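Local coordinates for SWD1-like protein (Myceliophthora thermophila, PDB 6E29) that probably serves as a WD40 beta-propeller scaffold subunit of the COMPASS complex, a histone H3 methyltransferase, at residues B[61-75]-B[84-98]. Numbering follows the deposited sequence.
Sequences RKLRGHSKNITSLSW and SACQGWKVILWDLQD
His66 reaches across to Ser84, and its NE2 lies 2.8 Å from Ser84 OG in a hydrogen bond that either atom could donate. Ser84 OG, set between its backbone N and carbonyl carbon (chi1 54°), also accepts from Trp94 NE1 at 2.8 Å, nearly in the indole plane. One hydroxyl thus ties the imidazole to the indole. Ile92 CD1 covers one face of the His66 ring, 4.0 Å from its centroid, in a CH-pi contact. Cys86 SG sits at the edge of the same ring, 3.1 Å from His66 ND1.

The Trp94 indole is sandwiched between two aliphatic groups. Leu63 CB lies over one face, 3.6 Å from the centroid of the six-membered ring, and Ile92 CG2 lies against the opposite face. The far rim of the indole meets Gly65, whose N touches Trp94 CH2. A CB on Gly65 would clash there. A leucine in place of Trp94 would probably open a gap beside Leu63 and leave Ser84 OG without its indole donor. Leu96 continues the apolar row, with CD2 on Leu63 and CD1 against Trp75 CZ3 (3.3 Å).

Lys90 bends at chi3 (67°) and donates from NZ to Gly65 O (2.9 Å), nearly along the C=O axis. Lys68 NZ hydrogen-bonds to Gln87 O (2.9 Å) from above the carbonyl plane.

Strands 70-75 and 84-86 pair antiparallel. Thr71 N and Ser72 O both bond to Ala85, forming a classic beta bulge. Thr71 OG1 and Ser72 OG hydrogen-bond to Val111 O and Ala114 N, on strand 111-117 of the neighbouring blade. Strand 58-64 leads through Gly65-His66 into the blade of strand 70-75. His66, Ser84 and Trp94 form the His-Ser-Trp part of the WD40 beta-propeller tetrad, with Cys86 SG beside ND1 where the tetrad has its Asp.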
loop_
_atom_site.group_PDB
_atom_site.type_symbol
_atom_site.label_atom_id
_atom_site.label_comp_id
_atom_site.label_asym_id
_atom_site.label_seq_id
_atom_site.Cartn_x
_atom_site.Cartn_y
_atom_site.Cartn_z
ATOM N N ARG B 61 15.688 -16.133 5.780
ATOM C CA ARG B 61 16.225 -15.414 6.924
ATOM C C ARG B 61 15.106 -14.742 7.698
ATOM O O ARG B 61 14.002 -14.520 7.190
ATOM C CB ARG B 61 17.281 -14.402 6.490
ATOM C CG ARG B 61 16.845 -13.460 5.409
ATOM C CD ARG B 61 17.788 -12.250 5.344
ATOM N NE ARG B 61 19.199 -12.540 5.597
ATOM C CZ ARG B 61 20.054 -12.873 4.636
ATOM N NH1 ARG B 61 19.609 -12.958 3.390
ATOM N NH2 ARG B 61 21.332 -13.093 4.896
ATOM N N LYS B 62 15.401 -14.486 8.968
ATOM C CA LYS B 62 14.514 -13.767 9.874
ATOM C C LYS B 62 15.195 -12.466 10.288
ATOM O O LYS B 62 16.354 -12.486 10.731
ATOM C CB LYS B 62 14.194 -14.624 11.108
ATOM C CG LYS B 62 13.244 -15.807 10.855
ATOM C CD LYS B 62 13.295 -16.791 12.000
ATOM C CE LYS B 62 12.036 -17.638 12.093
ATOM N NZ LYS B 62 11.731 -18.287 10.788
ATOM N N LEU B 63 14.465 -11.346 10.165
ATOM C CA LEU B 63 14.941 -10.002 10.474
ATOM C C LEU B 63 14.172 -9.485 11.679
ATOM O O LEU B 63 12.943 -9.360 11.635
ATOM C CB LEU B 63 14.756 -9.056 9.282
ATOM C CG LEU B 63 15.206 -9.635 7.928
ATOM C CD1 LEU B 63 14.624 -8.801 6.787
ATOM C CD2 LEU B 63 16.724 -9.693 7.826
ATOM N N ARG B 64 14.888 -9.185 12.750
ATOM C CA ARG B 64 14.260 -8.712 13.981
ATOM C C ARG B 64 14.771 -7.302 14.232
ATOM O O ARG B 64 15.913 -7.100 14.651
ATOM C CB ARG B 64 14.533 -9.694 15.133
ATOM C CG ARG B 64 14.278 -11.160 14.701
ATOM C CD ARG B 64 14.138 -12.148 15.860
ATOM N NE ARG B 64 14.544 -13.507 15.496
ATOM C CZ ARG B 64 13.753 -14.573 15.598
ATOM N NH1 ARG B 64 12.499 -14.416 16.011
ATOM N NH2 ARG B 64 14.199 -15.789 15.261
ATOM N N GLY B 65 13.932 -6.314 13.922
ATOM C CA GLY B 65 14.299 -4.936 14.144
ATOM C C GLY B 65 13.117 -4.189 14.705
ATOM O O GLY B 65 13.270 -3.148 15.344
ATOM N N HIS B 66 11.924 -4.702 14.460
ATOM C CA HIS B 66 10.727 -4.098 15.022
ATOM C C HIS B 66 10.246 -4.972 16.172
ATOM O O HIS B 66 10.539 -6.178 16.234
ATOM C CB HIS B 66 9.598 -3.977 13.971
ATOM C CG HIS B 66 9.994 -3.310 12.686
ATOM N ND1 HIS B 66 9.690 -1.992 12.411
ATOM C CD2 HIS B 66 10.617 -3.790 11.583
ATOM C CE1 HIS B 66 10.129 -1.686 11.204
ATOM N NE2 HIS B 66 10.711 -2.749 10.687
ATOM N N SER B 67 9.443 -4.370 17.048
ATOM C CA SER B 67 8.765 -5.093 18.117
ATOM C C SER B 67 7.241 -4.986 18.085
ATOM O O SER B 67 6.585 -5.500 18.998
ATOM C CB SER B 67 9.274 -4.609 19.481
ATOM O OG SER B 67 8.858 -3.255 19.682
ATOM N N LYS B 68 6.652 -4.328 17.088
ATOM C CA LYS B 68 5.202 -4.220 17.008
ATOM C C LYS B 68 4.789 -4.659 15.613
ATOM O O LYS B 68 5.644 -4.930 14.760
ATOM C CB LYS B 68 4.701 -2.787 17.343
ATOM C CG LYS B 68 4.561 -2.501 18.898
ATOM C CD LYS B 68 3.312 -1.638 19.205
ATOM C CE LYS B 68 3.619 -0.144 19.328
ATOM N NZ LYS B 68 2.505 0.733 18.807
ATOM N N ASN B 69 3.467 -4.743 15.389
ATOM C CA ASN B 69 2.942 -5.287 14.143
ATOM C C ASN B 69 3.571 -4.621 12.933
ATOM O O ASN B 69 3.549 -3.394 12.797
ATOM C CB ASN B 69 1.423 -5.106 14.046
ATOM C CG ASN B 69 0.680 -5.705 15.221
ATOM O OD1 ASN B 69 1.180 -5.728 16.340
ATOM N ND2 ASN B 69 -0.532 -6.173 14.972
ATOM N N ILE B 70 4.102 -5.438 12.030
ATOM C CA ILE B 70 4.514 -4.909 10.746
ATOM C C ILE B 70 3.275 -4.449 9.983
ATOM O O ILE B 70 2.252 -5.148 9.923
ATOM C CB ILE B 70 5.299 -5.953 9.941
ATOM C CG1 ILE B 70 6.483 -6.460 10.786
ATOM C CG2 ILE B 70 5.713 -5.350 8.594
ATOM C CD1 ILE B 70 7.495 -5.313 11.075
ATOM N N THR B 71 3.363 -3.262 9.395
ATOM C CA THR B 71 2.281 -2.693 8.613
ATOM C C THR B 71 2.558 -2.594 7.121
ATOM O O THR B 71 1.596 -2.513 6.354
ATOM C CB THR B 71 1.947 -1.284 9.117
ATOM O OG1 THR B 71 3.164 -0.535 9.179
ATOM C CG2 THR B 71 1.327 -1.347 10.547
ATOM N N SER B 72 3.820 -2.601 6.675
ATOM C CA SER B 72 4.079 -2.600 5.238
ATOM C C SER B 72 5.474 -3.101 4.932
ATOM O O SER B 72 6.363 -3.138 5.799
ATOM C CB SER B 72 3.888 -1.213 4.594
ATOM O OG SER B 72 4.957 -0.332 4.937
ATOM N N LEU B 73 5.608 -3.561 3.690
ATOM C CA LEU B 73 6.851 -4.086 3.142
ATOM C C LEU B 73 6.970 -3.611 1.718
ATOM O O LEU B 73 6.004 -3.703 0.966
ATOM C CB LEU B 73 6.864 -5.630 3.102
ATOM C CG LEU B 73 6.680 -6.313 4.431
ATOM C CD1 LEU B 73 6.161 -7.769 4.190
ATOM C CD2 LEU B 73 8.031 -6.332 5.211
ATOM N N SER B 74 8.166 -3.170 1.343
ATOM C CA SER B 74 8.419 -2.589 0.037
ATOM C C SER B 74 9.814 -2.984 -0.406
ATOM O O SER B 74 10.787 -2.706 0.305
ATOM C CB SER B 74 8.295 -1.053 0.136
ATOM O OG SER B 74 8.685 -0.406 -1.053
ATOM N N TRP B 75 9.910 -3.599 -1.574
ATOM C CA TRP B 75 11.168 -4.133 -2.067
ATOM C C TRP B 75 11.820 -3.151 -3.021
ATOM O O TRP B 75 11.133 -2.448 -3.754
ATOM C CB TRP B 75 10.965 -5.429 -2.828
ATOM C CG TRP B 75 10.586 -6.657 -2.043
ATOM C CD1 TRP B 75 9.303 -7.030 -1.622
ATOM C CD2 TRP B 75 11.460 -7.730 -1.669
ATOM N NE1 TRP B 75 9.366 -8.264 -1.005
ATOM C CE2 TRP B 75 10.671 -8.711 -1.017
ATOM C CE3 TRP B 75 12.845 -7.946 -1.792
ATOM C CZ2 TRP B 75 11.220 -9.893 -0.496
ATOM C CZ3 TRP B 75 13.387 -9.143 -1.291
ATOM C CH2 TRP B 75 12.580 -10.091 -0.643
ATOM N N SER B 84 10.712 -2.050 5.687
ATOM C CA SER B 84 9.618 -2.513 6.537
ATOM C C SER B 84 9.172 -1.413 7.497
ATOM O O SER B 84 9.981 -0.611 7.976
ATOM C CB SER B 84 10.032 -3.776 7.335
ATOM O OG SER B 84 11.252 -3.548 8.088
ATOM N N ALA B 85 7.889 -1.401 7.819
ATOM C CA ALA B 85 7.358 -0.389 8.715
ATOM C C ALA B 85 6.480 -1.067 9.753
ATOM O O ALA B 85 5.933 -2.131 9.482
ATOM C CB ALA B 85 6.534 0.642 7.933
ATOM N N CYS B 86 6.311 -0.452 10.930
ATOM C CA CYS B 86 5.533 -1.104 11.978
ATOM C C CYS B 86 4.626 -0.113 12.686
ATOM O O CYS B 86 4.747 1.098 12.527
ATOM C CB CYS B 86 6.439 -1.802 13.012
ATOM S SG CYS B 86 7.398 -0.713 14.067
ATOM N N GLN B 87 3.728 -0.652 13.513
ATOM C CA GLN B 87 2.906 0.183 14.376
ATOM C C GLN B 87 3.701 0.812 15.497
ATOM O O GLN B 87 3.182 1.715 16.165
ATOM C CB GLN B 87 1.765 -0.631 14.982
ATOM C CG GLN B 87 0.702 -1.009 13.990
ATOM C CD GLN B 87 -0.327 -1.972 14.551
ATOM O OE1 GLN B 87 -0.156 -2.536 15.645
ATOM N NE2 GLN B 87 -1.413 -2.169 13.803
ATOM N N GLY B 88 4.920 0.331 15.736
ATOM C CA GLY B 88 5.762 0.880 16.780
ATOM C C GLY B 88 6.583 2.064 16.319
ATOM O O GLY B 88 7.632 2.337 16.915
ATOM N N TRP B 89 6.135 2.746 15.248
ATOM C CA TRP B 89 6.641 4.056 14.792
ATOM C C TRP B 89 7.938 3.982 13.983
ATOM O O TRP B 89 8.593 5.000 13.779
ATOM C CB TRP B 89 6.878 5.042 15.955
ATOM C CG TRP B 89 5.761 5.173 16.950
ATOM C CD1 TRP B 89 4.557 4.505 16.943
ATOM C CD2 TRP B 89 5.731 6.036 18.098
ATOM N NE1 TRP B 89 3.793 4.895 18.019
ATOM C CE2 TRP B 89 4.487 5.831 18.742
ATOM C CE3 TRP B 89 6.634 6.960 18.646
ATOM C CZ2 TRP B 89 4.117 6.527 19.901
ATOM C CZ3 TRP B 89 6.263 7.657 19.788
ATOM C CH2 TRP B 89 5.015 7.437 20.403
ATOM N N LYS B 90 8.357 2.822 13.514
ATOM C CA LYS B 90 9.679 2.693 12.926
ATOM C C LYS B 90 9.604 2.239 11.473
ATOM O O LYS B 90 8.689 1.508 11.059
ATOM C CB LYS B 90 10.524 1.695 13.733
ATOM C CG LYS B 90 10.605 2.020 15.213
ATOM C CD LYS B 90 11.276 0.879 16.029
ATOM C CE LYS B 90 12.750 0.686 15.719
ATOM N NZ LYS B 90 13.320 -0.477 16.482
ATOM N N VAL B 91 10.580 2.695 10.697
ATOM C CA VAL B 91 10.826 2.233 9.331
ATOM C C VAL B 91 12.297 1.815 9.241
ATOM O O VAL B 91 13.188 2.562 9.688
ATOM C CB VAL B 91 10.511 3.333 8.296
ATOM C CG1 VAL B 91 10.892 2.890 6.908
ATOM C CG2 VAL B 91 9.027 3.689 8.308
ATOM N N ILE B 92 12.553 0.641 8.656
ATOM C CA ILE B 92 13.910 0.085 8.554
ATOM C C ILE B 92 14.164 -0.341 7.114
ATOM O O ILE B 92 13.293 -0.949 6.479
ATOM C CB ILE B 92 14.105 -1.117 9.509
ATOM C CG1 ILE B 92 14.021 -0.674 10.977
ATOM C CG2 ILE B 92 15.410 -1.874 9.205
ATOM C CD1 ILE B 92 14.080 -1.867 11.965
ATOM N N LEU B 93 15.356 -0.039 6.610
ATOM C CA LEU B 93 15.826 -0.520 5.323
ATOM C C LEU B 93 16.833 -1.622 5.593
ATOM O O LEU B 93 17.915 -1.361 6.149
ATOM C CB LEU B 93 16.494 0.555 4.474
ATOM C CG LEU B 93 16.784 -0.044 3.088
ATOM C CD1 LEU B 93 15.511 -0.385 2.417
ATOM C CD2 LEU B 93 17.520 0.955 2.253
ATOM N N TRP B 94 16.449 -2.850 5.235
ATOM C CA TRP B 94 17.277 -4.039 5.378
ATOM C C TRP B 94 18.122 -4.230 4.126
ATOM O O TRP B 94 17.638 -4.044 3.001
ATOM C CB TRP B 94 16.397 -5.287 5.593
ATOM C CG TRP B 94 15.528 -5.185 6.780
ATOM C CD1 TRP B 94 14.229 -4.765 6.816
ATOM C CD2 TRP B 94 15.895 -5.473 8.133
ATOM N NE1 TRP B 94 13.754 -4.787 8.110
ATOM C CE2 TRP B 94 14.759 -5.223 8.939
ATOM C CE3 TRP B 94 17.068 -5.960 8.742
ATOM C CZ2 TRP B 94 14.763 -5.430 10.325
ATOM C CZ3 TRP B 94 17.073 -6.153 10.122
ATOM C CH2 TRP B 94 15.932 -5.885 10.898
ATOM N N ASP B 95 19.366 -4.624 4.322
ATOM C CA ASP B 95 20.218 -5.125 3.253
ATOM C C ASP B 95 20.152 -6.662 3.306
ATOM O O ASP B 95 20.644 -7.290 4.255
ATOM C CB ASP B 95 21.637 -4.581 3.435
ATOM C CG ASP B 95 22.600 -4.990 2.323
ATOM O OD1 ASP B 95 22.229 -5.792 1.436
ATOM O OD2 ASP B 95 23.750 -4.491 2.362
ATOM N N LEU B 96 19.476 -7.257 2.324
ATOM C CA LEU B 96 19.334 -8.709 2.295
ATOM C C LEU B 96 20.572 -9.397 1.769
ATOM O O LEU B 96 20.658 -10.628 1.860
ATOM C CB LEU B 96 18.143 -9.113 1.443
ATOM C CG LEU B 96 16.840 -8.481 1.919
ATOM C CD1 LEU B 96 15.675 -8.985 1.082
ATOM C CD2 LEU B 96 16.618 -8.733 3.402
ATOM N N GLN B 97 21.536 -8.646 1.228
ATOM C CA GLN B 97 22.800 -9.284 0.874
ATOM C C GLN B 97 23.502 -9.862 2.105
ATOM O O GLN B 97 24.139 -10.919 2.009
ATOM C CB GLN B 97 23.702 -8.297 0.145
ATOM C CG GLN B 97 25.089 -8.804 -0.098
ATOM C CD GLN B 97 25.889 -7.835 -0.921
ATOM O OE1 GLN B 97 26.809 -7.181 -0.420
ATOM N NE2 GLN B 97 25.525 -7.707 -2.193
ATOM N N ASP B 98 23.349 -9.213 3.278
ATOM C CA ASP B 98 23.972 -9.645 4.528
ATOM C C ASP B 98 23.030 -9.667 5.740
ATOM O O ASP B 98 23.503 -9.896 6.867
ATOM C CB ASP B 98 25.174 -8.737 4.841
ATOM C CG ASP B 98 24.853 -7.264 4.620
ATOM O OD1 ASP B 98 23.655 -6.939 4.432
ATOM O OD2 ASP B 98 25.790 -6.442 4.616
#